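Local atomic coordinates of histone-lysine N-methyltransferase, H3 lysine-9 specific SUVH4 (Arabidopsis thaliana, PDB entry 4QEO), a protein that methylates histone H3 to set a mark of transcriptional repression and binds methylated DNA, coupling DNA and histone methylation in gene silencing. Residues D124-G130 and Y205-R211; F251-T257 and L353-V359; V331-G335 and N346-Q350; V516-A520 and R529-Y533. One frame throughout, in Å; residues are numbered along the deposited sequence.

In the fold
Contact 1 belongs to the DNA-binding SRA domain, and its centre lies about 41 to 50 Å from those of the other three. It pairs two strands along five residue pairs, with polar side chains on one face and apolar and aromatic ones on the other. Contact 2 joins a pre-SET segment to a SET strand by a short parallel bridge and apolar packing. Contact 3 lies in the pre-SET zinc cluster and is mostly polar. It touches contact 2, where R354 approaches T348. Contacts 1, 2 and 3 are partly buried. Contact 4 is a surface contact in the post-SET segment, with a single backbone bond and a leucine on a tyrosine ring.

Contact 1 (D124-G130 and Y205-R211); sequences DTVTYTG and YKYRLKR. With nucleotides of chain B.
R208 folds over T127 on one face of an antiparallel strand pair in the SRA domain. Its CG leaves anti to the backbone N (chi1 168°), and two further bends bring the guanidinium across to the neighbouring strand. NE and NH1 both grip T127 OG1 side-on, at 3.0 Å and 2.9 Å. The methyl CG2 of T125 sits against the bent chain, 3.6 Å from R208 CD. K210 runs alongside T125 on the same face. With an alanine in place of R208, T127 OG1 would probably lose both of these donors and the T125 methyl its cover.

The other face carries V126, Y128, Y207 and L209. Here L209 CD1 is the bump. It settles between V126 CG1 at 4.1 Å and Y128 CB at 3.9 Å. The Y207 ring turns its edge to Y128 O and to G130, with CE1 3.8 Å from G130 CA. The Y128 ring leads away to the methylated cytosine 5CM7 of chain B, whose N4 lies over one ring face. That N4 also donates to T129 O at 2.8 Å, so this strand end holds the amino group of the base.

Strand 125-129 lies between strands 120-122 and 203-211, and strand 180-197 pairs with the far edge of 203-211. Strand 106-112 packs on V126, Y128 and L209.

Contact 2 (F251-T257 and L353-V359); sequences FKGIPAT and LRFNLEV
K252 lies along the backbone of L353-N356 because its CG stands anti to the carbonyl carbon (chi1 -65°) and the chain runs straight until it bends at chi4 (-114°). Further along, T257 OG1 stands between its own backbone N and carbonyl carbon (chi1 62°), facing E358. At the T257 end the segments form a short parallel strand pairing. It joins the pre-SET part of the chain to an early strand of the SET domain, in a mixed four-stranded sheet.

K252 CE rests 3.4 Å from R354 O. Its NZ makes a weak bond to N356 OD1 at 3.5 Å and a long, weak ion pair with E373. With an alanine here, the R354-F355 backbone would probably lose its cover and N356 OD1 its weak donor.

I254 supplies the apolar middle. Its CD1 meets L353 CD2 at 3.9 Å, and its CG2 meets V359 CG2 at 4.1 Å. A water accepts the hydrogen of L357 N and lies between G253 O and F355 O, filling in where the backbones do not pair directly.

A256 and V359 form the parallel bridge. V359 N donates to P255 O at 2.9 Å, and T257 N donates to V359 O at 2.9 Å. The V359 side chain also touches W367, a probable cofactor-binding residue by similarity.

E358 OE1 is held by R370 and W372. T257 OG1 donates to E358 OE2 at 2.8 Å and meets that oxygen nearly end-on to its C-O bond.

Contact 3 (V331-G335 and N346-Q350); sequences VFECG and NRTSQ. With ZN (zinc ion), chain F; ZN (zinc ion), chain G.
E333 and C334 dock on N346-Q350 in a mostly polar contact at the triangular three-zinc cluster of the pre-SET domain, which C334 helps to form. The segment 331-335 leaves strand 331-332 and enters the cluster. The segment 346-350 leaves the cluster and ends in a short 3-10 turn.

C334 SG bridges two zinc ions, the chain F zinc at 2.5 Å and the chain G zinc at 2.2 Å. Cysteines C292, C306 and C338 complete one of these sites, and C298, C340 and C344 the other.

The E333 carboxylate takes bonds from S349 and Q350 of the 3-10 segment. OE2 takes S349 OG at 2.7 Å and S349 N at 2.9 Å. Both donors come on the syn side, but from opposite faces of the carboxylate plane. OE1 is met on its anti side by Q350 NE2 at 2.8 Å. The same NE2 reaches C334 O, also at 2.8 Å, with that oxygen in its amide plane. One amide nitrogen thus ties a side chain and a backbone carbonyl together.

N346 CG stands anti to the backbone N (chi1 -154°), which brings the amide to the F332 carbonyl. ND2 donates to a lone pair of F332 O at 3.0 Å. R347 spans the far end, with NH2 bonded to G335 O and NH1 to Q350 OE1.

E333 OE1 also forms a salt bridge with R483, so the carboxylate is probably ionised. The weak bond from N346 ND2 to C334 SG, 3.7 Å long, is likely to ease some of the negative charge on the bridging sulfur.

Contact 4 (V516-A520 and R529-Y533); sequences VKQLA and RKRLY
L519 and Y533 meet in the post-SET segment, beside its single zinc site and the bound S-adenosyl-L-homocysteine. Y533 is the last residue of the chain. Its CG sits between the backbone N and the carbonyl carbon (chi1 51°), which swings the ring back over the segment 516-520. L519 CB then lies over one ring face in a CH-pi contact, 3.7 Å from the centroid of the Y533 ring and 24° off its normal. L519 CG reaches on to Y533 OH at 3.5 Å.

The other side-chain neighbour of L519 is L532. The two lie side by side and point the same way, with L519 CB 3.8 Å from L532 CB. Under them runs the backbone bond of the contact, from L532 N to L519 O at 2.9 Å. Backbone pairing is limited to a single bridge, between A520 and R531.

R531 bends at chi3 and carries its guanidinium toward the chain end and across to Q518 and V516. NH2 donates to Y533 O at 3.1 Å, forms a salt bridge with D507, and presses on Q518 CB at 3.2 Å. V516 CG1 sits at the guanidinium edge. R529 helps from within its own segment, with NH1 donating to R531 O at 2.8 Å.

A520 touches the cofactor product, and C521, the next residue, is a zinc ligand with C463, C523 and C528. L532 lies against H461, which probably binds the cofactor. Strand 516-517 pairs with strand 509-510, and both K517 and Y533 rest on V509 of that strand.

Contact 1 (D124-G130 and Y205-R211)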
# COMPACT_ATOMS: atom_id res chain seq x y z
N ASP A 124 16.60 2.15 -21.32
CA ASP A 124 15.92 1.75 -22.53
C ASP A 124 16.61 0.56 -23.17
O ASP A 124 16.04 -0.16 -23.91
CB ASP A 124 15.84 2.89 -23.52
CG ASP A 124 14.67 3.81 -23.28
OD1 ASP A 124 14.01 3.75 -22.25
OD2 ASP A 124 14.41 4.62 -24.16
N THR A 125 17.87 0.40 -22.88
CA THR A 125 18.63 -0.73 -23.39
C THR A 125 19.20 -1.55 -22.24
O THR A 125 19.71 -0.97 -21.32
CB THR A 125 19.78 -0.27 -24.30
OG1 THR A 125 19.26 0.36 -25.45
CG2 THR A 125 20.62 -1.44 -24.72
N VAL A 126 19.08 -2.87 -22.30
CA VAL A 126 19.59 -3.73 -21.23
C VAL A 126 20.34 -4.91 -21.84
O VAL A 126 19.96 -5.40 -22.89
CB VAL A 126 18.40 -4.26 -20.38
CG1 VAL A 126 18.84 -5.35 -19.43
CG2 VAL A 126 17.76 -3.11 -19.59
N THR A 127 21.43 -5.33 -21.19
CA THR A 127 22.06 -6.60 -21.53
C THR A 127 21.82 -7.53 -20.35
O THR A 127 22.42 -7.36 -19.29
CB THR A 127 23.56 -6.42 -21.82
OG1 THR A 127 23.73 -5.44 -22.84
CG2 THR A 127 24.18 -7.75 -22.33
N TYR A 128 20.91 -8.47 -20.53
CA TYR A 128 20.44 -9.33 -19.43
C TYR A 128 21.09 -10.70 -19.55
O TYR A 128 21.02 -11.35 -20.61
CB TYR A 128 18.92 -9.47 -19.53
CG TYR A 128 18.27 -10.14 -18.35
CD1 TYR A 128 18.14 -9.49 -17.13
CD2 TYR A 128 17.77 -11.43 -18.45
CE1 TYR A 128 17.50 -10.12 -16.04
CE2 TYR A 128 17.14 -12.05 -17.39
CZ TYR A 128 17.01 -11.40 -16.19
OH TYR A 128 16.38 -12.03 -15.15
N THR A 129 21.76 -11.14 -18.48
CA THR A 129 22.38 -12.44 -18.51
C THR A 129 21.33 -13.53 -18.41
O THR A 129 20.36 -13.39 -17.66
CB THR A 129 23.38 -12.60 -17.36
OG1 THR A 129 24.15 -11.40 -17.26
CG2 THR A 129 24.32 -13.81 -17.60
N GLY A 130 21.53 -14.63 -19.14
CA GLY A 130 20.68 -15.79 -18.96
C GLY A 130 20.79 -16.37 -17.55
O GLY A 130 21.64 -15.97 -16.76
N TYR A 205 25.09 -16.72 -21.56
CA TYR A 205 24.24 -16.24 -22.63
C TYR A 205 23.88 -14.81 -22.28
O TYR A 205 23.70 -14.50 -21.12
CB TYR A 205 23.01 -17.13 -22.81
CG TYR A 205 23.43 -18.40 -23.50
CD1 TYR A 205 23.91 -19.50 -22.77
CD2 TYR A 205 23.45 -18.47 -24.89
CE1 TYR A 205 24.35 -20.65 -23.42
CE2 TYR A 205 23.89 -19.61 -25.54
CZ TYR A 205 24.34 -20.69 -24.81
OH TYR A 205 24.77 -21.81 -25.46
N LYS A 206 23.81 -13.95 -23.28
CA LYS A 206 23.52 -12.54 -23.06
C LYS A 206 22.38 -12.18 -23.99
O LYS A 206 22.40 -12.59 -25.15
CB LYS A 206 24.75 -11.66 -23.39
CG LYS A 206 25.89 -11.81 -22.38
CD LYS A 206 26.91 -10.69 -22.57
CE LYS A 206 27.57 -10.35 -21.26
NZ LYS A 206 28.71 -9.42 -21.40
N TYR A 207 21.43 -11.41 -23.47
CA TYR A 207 20.20 -11.06 -24.15
C TYR A 207 20.14 -9.55 -24.22
O TYR A 207 20.08 -8.88 -23.21
CB TYR A 207 18.96 -11.67 -23.45
CG TYR A 207 19.04 -13.18 -23.53
CD1 TYR A 207 19.73 -13.91 -22.59
CD2 TYR A 207 18.47 -13.86 -24.60
CE1 TYR A 207 19.86 -15.29 -22.68
CE2 TYR A 207 18.59 -15.25 -24.71
CZ TYR A 207 19.30 -15.95 -23.74
OH TYR A 207 19.43 -17.31 -23.83
N ARG A 208 20.21 -9.01 -25.43
CA ARG A 208 20.09 -7.58 -25.60
C ARG A 208 18.62 -7.24 -25.84
O ARG A 208 18.00 -7.70 -26.84
CB ARG A 208 20.96 -7.11 -26.76
CG ARG A 208 20.71 -5.68 -27.22
CD ARG A 208 21.24 -4.65 -26.22
NE ARG A 208 22.52 -5.02 -25.60
CZ ARG A 208 23.71 -4.82 -26.17
NH1 ARG A 208 24.83 -5.17 -25.55
NH2 ARG A 208 23.77 -4.29 -27.38
N LEU A 209 18.11 -6.43 -24.90
CA LEU A 209 16.71 -6.01 -24.82
C LEU A 209 16.60 -4.53 -25.10
O LEU A 209 17.45 -3.74 -24.66
CB LEU A 209 16.16 -6.28 -23.42
CG LEU A 209 16.60 -7.58 -22.74
CD1 LEU A 209 16.03 -7.65 -21.34
CD2 LEU A 209 16.13 -8.74 -23.55
N LYS A 210 15.54 -4.16 -25.82
CA LYS A 210 15.26 -2.76 -26.17
C LYS A 210 13.82 -2.49 -25.80
O LYS A 210 12.94 -3.24 -26.20
CB LYS A 210 15.39 -2.56 -27.70
CG LYS A 210 16.70 -3.03 -28.30
CD LYS A 210 17.89 -2.26 -27.74
CE LYS A 210 18.82 -1.77 -28.85
NZ LYS A 210 20.01 -1.06 -28.31
N ARG A 211 13.59 -1.42 -25.05
CA ARG A 211 12.25 -1.09 -24.58
C ARG A 211 11.37 -0.72 -25.77
O ARG A 211 11.80 -0.03 -26.68
CB ARG A 211 12.32 0.09 -23.59
CG ARG A 211 11.04 0.31 -22.79
CD ARG A 211 11.31 1.24 -21.64
NE ARG A 211 10.20 1.34 -20.70
CZ ARG A 211 9.27 2.29 -20.75
NH1 ARG A 211 9.28 3.19 -21.73
NH2 ARG A 211 8.31 2.32 -19.83
N1 5CM B 7 18.65 -12.22 -11.57
C2 5CM B 7 19.34 -11.09 -12.02
N3 5CM B 7 19.84 -11.00 -13.26
C4 5CM B 7 19.70 -11.99 -14.10
C5 5CM B 7 18.99 -13.18 -13.65
C5A 5CM B 7 18.84 -14.32 -14.58
C6 5CM B 7 18.51 -13.24 -12.37
O2 5CM B 7 19.48 -10.13 -11.32
N4 5CM B 7 20.18 -11.94 -15.31
C1' 5CM B 7 18.20 -12.28 -10.19
C2' 5CM B 7 16.81 -12.75 -9.83
C3' 5CM B 7 17.05 -13.29 -8.44
C4' 5CM B 7 18.39 -13.98 -8.60
O4' 5CM B 7 19.06 -13.21 -9.57
O3' 5CM B 7 17.23 -12.24 -7.50
C5' 5CM B 7 18.33 -15.47 -8.95
O5' 5CM B 7 17.59 -15.83 -10.08
P 5CM B 7 17.90 -17.08 -10.95
OP1 5CM B 7 17.17 -16.95 -12.16
OP2 5CM B 7 19.30 -17.33 -10.97
O HOH W 1 11.19 3.66 -23.85

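Contact 2 (F251-T257 and L353-V359)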
# COMPACT_ATOMS: atom_id res chain seq x y z
N PHE A 251 5.47 14.32 16.02
CA PHE A 251 6.82 13.82 16.16
C PHE A 251 7.63 14.07 14.89
O PHE A 251 8.84 14.25 14.93
CB PHE A 251 6.77 12.33 16.48
CG PHE A 251 8.09 11.65 16.40
CD1 PHE A 251 9.06 11.90 17.36
CD2 PHE A 251 8.37 10.76 15.37
CE1 PHE A 251 10.29 11.28 17.29
CE2 PHE A 251 9.60 10.14 15.30
CZ PHE A 251 10.56 10.39 16.26
N LYS A 252 6.93 14.09 13.76
CA LYS A 252 7.54 14.44 12.49
C LYS A 252 6.78 15.62 11.93
O LYS A 252 5.56 15.58 11.83
CB LYS A 252 7.45 13.26 11.55
CG LYS A 252 8.26 12.08 12.02
CD LYS A 252 8.07 10.90 11.11
CE LYS A 252 9.15 9.87 11.33
NZ LYS A 252 10.01 9.74 10.12
N GLY A 253 7.51 16.68 11.58
CA GLY A 253 6.89 17.89 11.07
C GLY A 253 6.09 17.65 9.81
O GLY A 253 6.44 16.79 9.00
N ILE A 254 5.01 18.40 9.64
CA ILE A 254 4.19 18.28 8.44
C ILE A 254 4.18 19.60 7.66
O ILE A 254 3.36 20.48 7.92
CB ILE A 254 2.75 17.85 8.78
CG1 ILE A 254 2.76 16.56 9.59
CG2 ILE A 254 1.93 17.67 7.51
CD1 ILE A 254 1.44 16.27 10.31
N PRO A 255 5.12 19.75 6.72
CA PRO A 255 5.14 20.95 5.87
C PRO A 255 3.91 21.07 4.97
O PRO A 255 3.26 20.08 4.63
CB PRO A 255 6.41 20.75 5.03
CG PRO A 255 6.75 19.31 5.15
CD PRO A 255 6.30 18.90 6.51
N ALA A 256 3.60 22.30 4.58
CA ALA A 256 2.51 22.56 3.66
C ALA A 256 2.99 23.38 2.47
O ALA A 256 3.74 24.34 2.64
CB ALA A 256 1.37 23.27 4.38
N THR A 257 2.58 23.00 1.27
CA THR A 257 2.95 23.73 0.07
C THR A 257 1.75 24.09 -0.79
O THR A 257 0.78 23.34 -0.86
CB THR A 257 3.95 22.94 -0.81
OG1 THR A 257 3.35 21.72 -1.25
CG2 THR A 257 5.22 22.63 -0.02
N LEU A 353 3.30 9.70 15.14
CA LEU A 353 3.27 9.70 13.69
C LEU A 353 4.57 9.08 13.17
O LEU A 353 5.66 9.50 13.54
CB LEU A 353 3.07 11.12 13.17
CG LEU A 353 3.15 11.31 11.66
CD1 LEU A 353 2.11 10.47 10.96
CD2 LEU A 353 2.98 12.79 11.32
N ARG A 354 4.43 8.04 12.35
CA ARG A 354 5.56 7.26 11.88
C ARG A 354 6.14 7.76 10.58
O ARG A 354 7.22 7.35 10.20
CB ARG A 354 5.15 5.80 11.61
CG ARG A 354 4.62 5.01 12.77
CD ARG A 354 3.85 3.80 12.24
NE ARG A 354 3.58 2.80 13.28
CZ ARG A 354 2.75 2.99 14.30
NH1 ARG A 354 2.10 4.14 14.44
NH2 ARG A 354 2.57 2.02 15.19
N PHE A 355 5.40 8.60 9.85
CA PHE A 355 5.78 8.92 8.47
C PHE A 355 5.96 10.41 8.22
O PHE A 355 5.28 11.24 8.83
CB PHE A 355 4.75 8.39 7.47
CG PHE A 355 4.36 6.96 7.69
CD1 PHE A 355 5.19 5.93 7.28
CD2 PHE A 355 3.15 6.63 8.28
CE1 PHE A 355 4.84 4.61 7.48
CE2 PHE A 355 2.79 5.31 8.48
CZ PHE A 355 3.64 4.30 8.08
N ASN A 356 6.84 10.74 7.28
CA ASN A 356 7.01 12.11 6.83
C ASN A 356 5.93 12.44 5.81
O ASN A 356 5.91 11.89 4.71
CB ASN A 356 8.41 12.29 6.23
CG ASN A 356 9.52 12.09 7.26
OD1 ASN A 356 9.49 12.70 8.33
ND2 ASN A 356 10.48 11.23 6.95
N LEU A 357 5.03 13.35 6.17
CA LEU A 357 3.90 13.68 5.33
C LEU A 357 3.96 15.12 4.89
O LEU A 357 4.72 15.92 5.43
CB LEU A 357 2.59 13.45 6.08
CG LEU A 357 2.40 12.06 6.70
CD1 LEU A 357 1.03 11.98 7.35
CD2 LEU A 357 2.57 10.97 5.65
N GLU A 358 3.11 15.45 3.93
CA GLU A 358 3.06 16.81 3.42
C GLU A 358 1.62 17.16 3.09
O GLU A 358 0.88 16.34 2.54
CB GLU A 358 3.94 16.93 2.17
CG GLU A 358 3.85 18.26 1.45
CD GLU A 358 4.51 18.24 0.07
OE1 GLU A 358 5.08 17.20 -0.31
OE2 GLU A 358 4.46 19.28 -0.63
N VAL A 359 1.20 18.36 3.46
CA VAL A 359 -0.07 18.89 2.99
C VAL A 359 0.24 19.74 1.77
O VAL A 359 1.19 20.52 1.78
CB VAL A 359 -0.78 19.72 4.07
CG1 VAL A 359 -1.98 20.46 3.49
CG2 VAL A 359 -1.22 18.82 5.21
O HOH W 2 3.46 12.63 16.40
O HOH W 3 4.93 13.92 8.95

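Contact 3 (V331-G335 and N346-Q350)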
# COMPACT_ATOMS: atom_id res chain seq x y z
N VAL A 331 -11.81 -2.40 16.83
CA VAL A 331 -10.57 -2.90 17.41
C VAL A 331 -10.52 -2.47 18.87
O VAL A 331 -10.84 -1.33 19.20
CB VAL A 331 -9.31 -2.38 16.62
CG1 VAL A 331 -8.03 -2.61 17.41
CG2 VAL A 331 -9.21 -3.04 15.26
N PHE A 332 -10.15 -3.39 19.76
CA PHE A 332 -10.07 -3.10 21.18
C PHE A 332 -8.62 -2.98 21.61
O PHE A 332 -7.92 -3.98 21.79
CB PHE A 332 -10.75 -4.19 22.00
CG PHE A 332 -12.25 -4.21 21.88
CD1 PHE A 332 -13.03 -3.39 22.68
CD2 PHE A 332 -12.88 -5.06 20.99
CE1 PHE A 332 -14.42 -3.42 22.59
CE2 PHE A 332 -14.26 -5.09 20.89
CZ PHE A 332 -15.03 -4.27 21.69
N GLU A 333 -8.17 -1.75 21.77
CA GLU A 333 -6.80 -1.49 22.17
C GLU A 333 -6.67 -1.40 23.68
O GLU A 333 -7.63 -1.12 24.40
CB GLU A 333 -6.30 -0.18 21.54
CG GLU A 333 -5.84 -0.33 20.09
CD GLU A 333 -5.22 0.93 19.52
OE1 GLU A 333 -5.15 1.96 20.23
OE2 GLU A 333 -4.81 0.91 18.35
N CYS A 334 -5.45 -1.65 24.14
CA CYS A 334 -5.09 -1.39 25.52
C CYS A 334 -5.27 0.10 25.82
O CYS A 334 -5.12 0.96 24.94
CB CYS A 334 -3.66 -1.85 25.80
SG CYS A 334 -3.42 -3.67 25.76
N GLY A 335 -5.63 0.40 27.07
CA GLY A 335 -5.98 1.75 27.45
C GLY A 335 -5.30 2.24 28.72
O GLY A 335 -4.32 1.66 29.16
N ASN A 346 -0.66 -3.84 21.12
CA ASN A 346 -2.09 -3.57 21.17
C ASN A 346 -2.41 -2.11 21.52
O ASN A 346 -3.55 -1.78 21.82
CB ASN A 346 -2.83 -4.55 22.08
CG ASN A 346 -4.28 -4.71 21.69
OD1 ASN A 346 -4.61 -4.80 20.51
ND2 ASN A 346 -5.17 -4.69 22.68
N ARG A 347 -1.40 -1.25 21.45
CA ARG A 347 -1.62 0.19 21.44
C ARG A 347 -1.18 0.79 20.09
O ARG A 347 -0.88 1.97 20.02
CB ARG A 347 -0.83 0.85 22.57
CG ARG A 347 -1.19 0.36 23.98
CD ARG A 347 -0.31 1.04 25.02
NE ARG A 347 -0.62 0.69 26.41
CZ ARG A 347 -1.51 1.33 27.16
NH1 ARG A 347 -2.22 2.32 26.65
NH2 ARG A 347 -1.71 0.96 28.42
N THR A 348 -1.15 -0.02 19.03
CA THR A 348 -0.65 0.46 17.73
C THR A 348 -1.08 1.87 17.27
O THR A 348 -0.22 2.69 16.94
CB THR A 348 -0.88 -0.57 16.61
OG1 THR A 348 -0.04 -1.71 16.87
CG2 THR A 348 -0.53 0.01 15.22
N SER A 349 -2.38 2.19 17.31
CA SER A 349 -2.82 3.49 16.80
C SER A 349 -2.56 4.67 17.73
O SER A 349 -2.81 5.82 17.38
CB SER A 349 -4.30 3.47 16.41
OG SER A 349 -5.12 3.52 17.55
N GLN A 350 -2.03 4.39 18.92
CA GLN A 350 -1.78 5.44 19.90
C GLN A 350 -0.38 6.01 19.74
O GLN A 350 -0.01 7.00 20.36
CB GLN A 350 -1.94 4.90 21.32
CG GLN A 350 -3.36 4.49 21.68
CD GLN A 350 -3.43 3.57 22.90
OE1 GLN A 350 -2.67 3.71 23.87
NE2 GLN A 350 -4.35 2.62 22.85
ZN ZN F . -4.85 -4.08 27.75
ZN ZN G . -1.26 -3.95 26.21

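Contact 4 (V516-A520 and R529-Y533)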
# COMPACT_ATOMS: atom_id res chain seq x y z
N VAL A 516 -32.19 18.71 -4.44
CA VAL A 516 -30.98 17.99 -4.08
C VAL A 516 -29.75 18.88 -4.20
O VAL A 516 -29.42 19.35 -5.29
CB VAL A 516 -30.82 16.71 -4.93
CG1 VAL A 516 -29.37 16.26 -4.99
CG2 VAL A 516 -31.69 15.60 -4.38
N LYS A 517 -29.09 19.13 -3.07
CA LYS A 517 -27.82 19.82 -3.08
C LYS A 517 -26.75 18.78 -3.40
O LYS A 517 -26.68 17.74 -2.75
CB LYS A 517 -27.54 20.48 -1.72
CG LYS A 517 -27.59 22.01 -1.74
CD LYS A 517 -26.62 22.57 -2.77
CE LYS A 517 -26.47 24.09 -2.65
NZ LYS A 517 -27.73 24.82 -2.94
N GLN A 518 -25.94 19.06 -4.41
CA GLN A 518 -24.94 18.09 -4.86
C GLN A 518 -23.53 18.65 -4.89
O GLN A 518 -23.32 19.86 -4.99
CB GLN A 518 -25.31 17.56 -6.24
CG GLN A 518 -25.12 18.58 -7.35
CD GLN A 518 -25.62 18.08 -8.67
OE1 GLN A 518 -24.85 17.59 -9.51
NE2 GLN A 518 -26.93 18.18 -8.88
N LEU A 519 -22.55 17.74 -4.80
CA LEU A 519 -21.14 18.10 -4.87
C LEU A 519 -20.45 17.22 -5.90
O LEU A 519 -20.58 15.99 -5.86
CB LEU A 519 -20.48 17.91 -3.50
CG LEU A 519 -19.74 19.11 -2.90
CD1 LEU A 519 -18.83 18.69 -1.76
CD2 LEU A 519 -18.96 19.87 -3.96
N ALA A 520 -19.72 17.84 -6.81
CA ALA A 520 -18.98 17.10 -7.83
C ALA A 520 -17.69 16.51 -7.27
O ALA A 520 -17.01 17.14 -6.44
CB ALA A 520 -18.70 17.97 -9.04
N ARG A 529 -17.97 7.57 -10.29
CA ARG A 529 -19.37 7.89 -9.95
C ARG A 529 -19.69 9.40 -9.87
O ARG A 529 -20.83 9.80 -9.62
CB ARG A 529 -19.86 7.12 -8.70
CG ARG A 529 -19.63 7.78 -7.34
CD ARG A 529 -20.93 8.32 -6.73
NE ARG A 529 -21.43 7.50 -5.63
CZ ARG A 529 -21.33 7.83 -4.34
NH1 ARG A 529 -20.74 8.96 -3.98
NH2 ARG A 529 -21.83 7.02 -3.41
N LYS A 530 -18.66 10.23 -10.08
CA LYS A 530 -18.75 11.67 -10.35
C LYS A 530 -19.38 12.57 -9.27
O LYS A 530 -19.51 13.77 -9.47
CB LYS A 530 -19.43 11.91 -11.71
CG LYS A 530 -18.86 11.06 -12.83
CD LYS A 530 -17.37 11.30 -13.03
CE LYS A 530 -17.10 12.55 -13.85
NZ LYS A 530 -15.64 12.79 -14.03
N ARG A 531 -19.74 11.99 -8.13
CA ARG A 531 -20.42 12.77 -7.09
C ARG A 531 -19.96 12.40 -5.69
O ARG A 531 -19.88 11.22 -5.35
CB ARG A 531 -21.94 12.58 -7.20
CG ARG A 531 -22.56 13.14 -8.47
CD ARG A 531 -23.99 12.67 -8.64
NE ARG A 531 -24.84 13.11 -7.54
CZ ARG A 531 -25.60 14.19 -7.58
NH1 ARG A 531 -25.63 14.95 -8.66
NH2 ARG A 531 -26.35 14.51 -6.53
N LEU A 532 -19.64 13.41 -4.88
CA LEU A 532 -19.44 13.21 -3.45
C LEU A 532 -20.79 12.84 -2.84
O LEU A 532 -20.90 11.88 -2.08
CB LEU A 532 -18.90 14.48 -2.78
CG LEU A 532 -17.39 14.75 -2.76
CD1 LEU A 532 -16.94 15.35 -1.43
CD2 LEU A 532 -16.62 13.49 -3.06
N TYR A 533 -21.81 13.63 -3.19
CA TYR A 533 -23.19 13.35 -2.80
C TYR A 533 -24.20 13.89 -3.82
O TYR A 533 -25.41 13.70 -3.68
CB TYR A 533 -23.49 13.89 -1.39
CG TYR A 533 -23.11 15.34 -1.13
CD1 TYR A 533 -23.68 16.38 -1.86
CD2 TYR A 533 -22.21 15.67 -0.12
CE1 TYR A 533 -23.34 17.70 -1.60
CE2 TYR A 533 -21.87 16.98 0.14
CZ TYR A 533 -22.44 18.00 -0.60
OH TYR A 533 -22.10 19.31 -0.34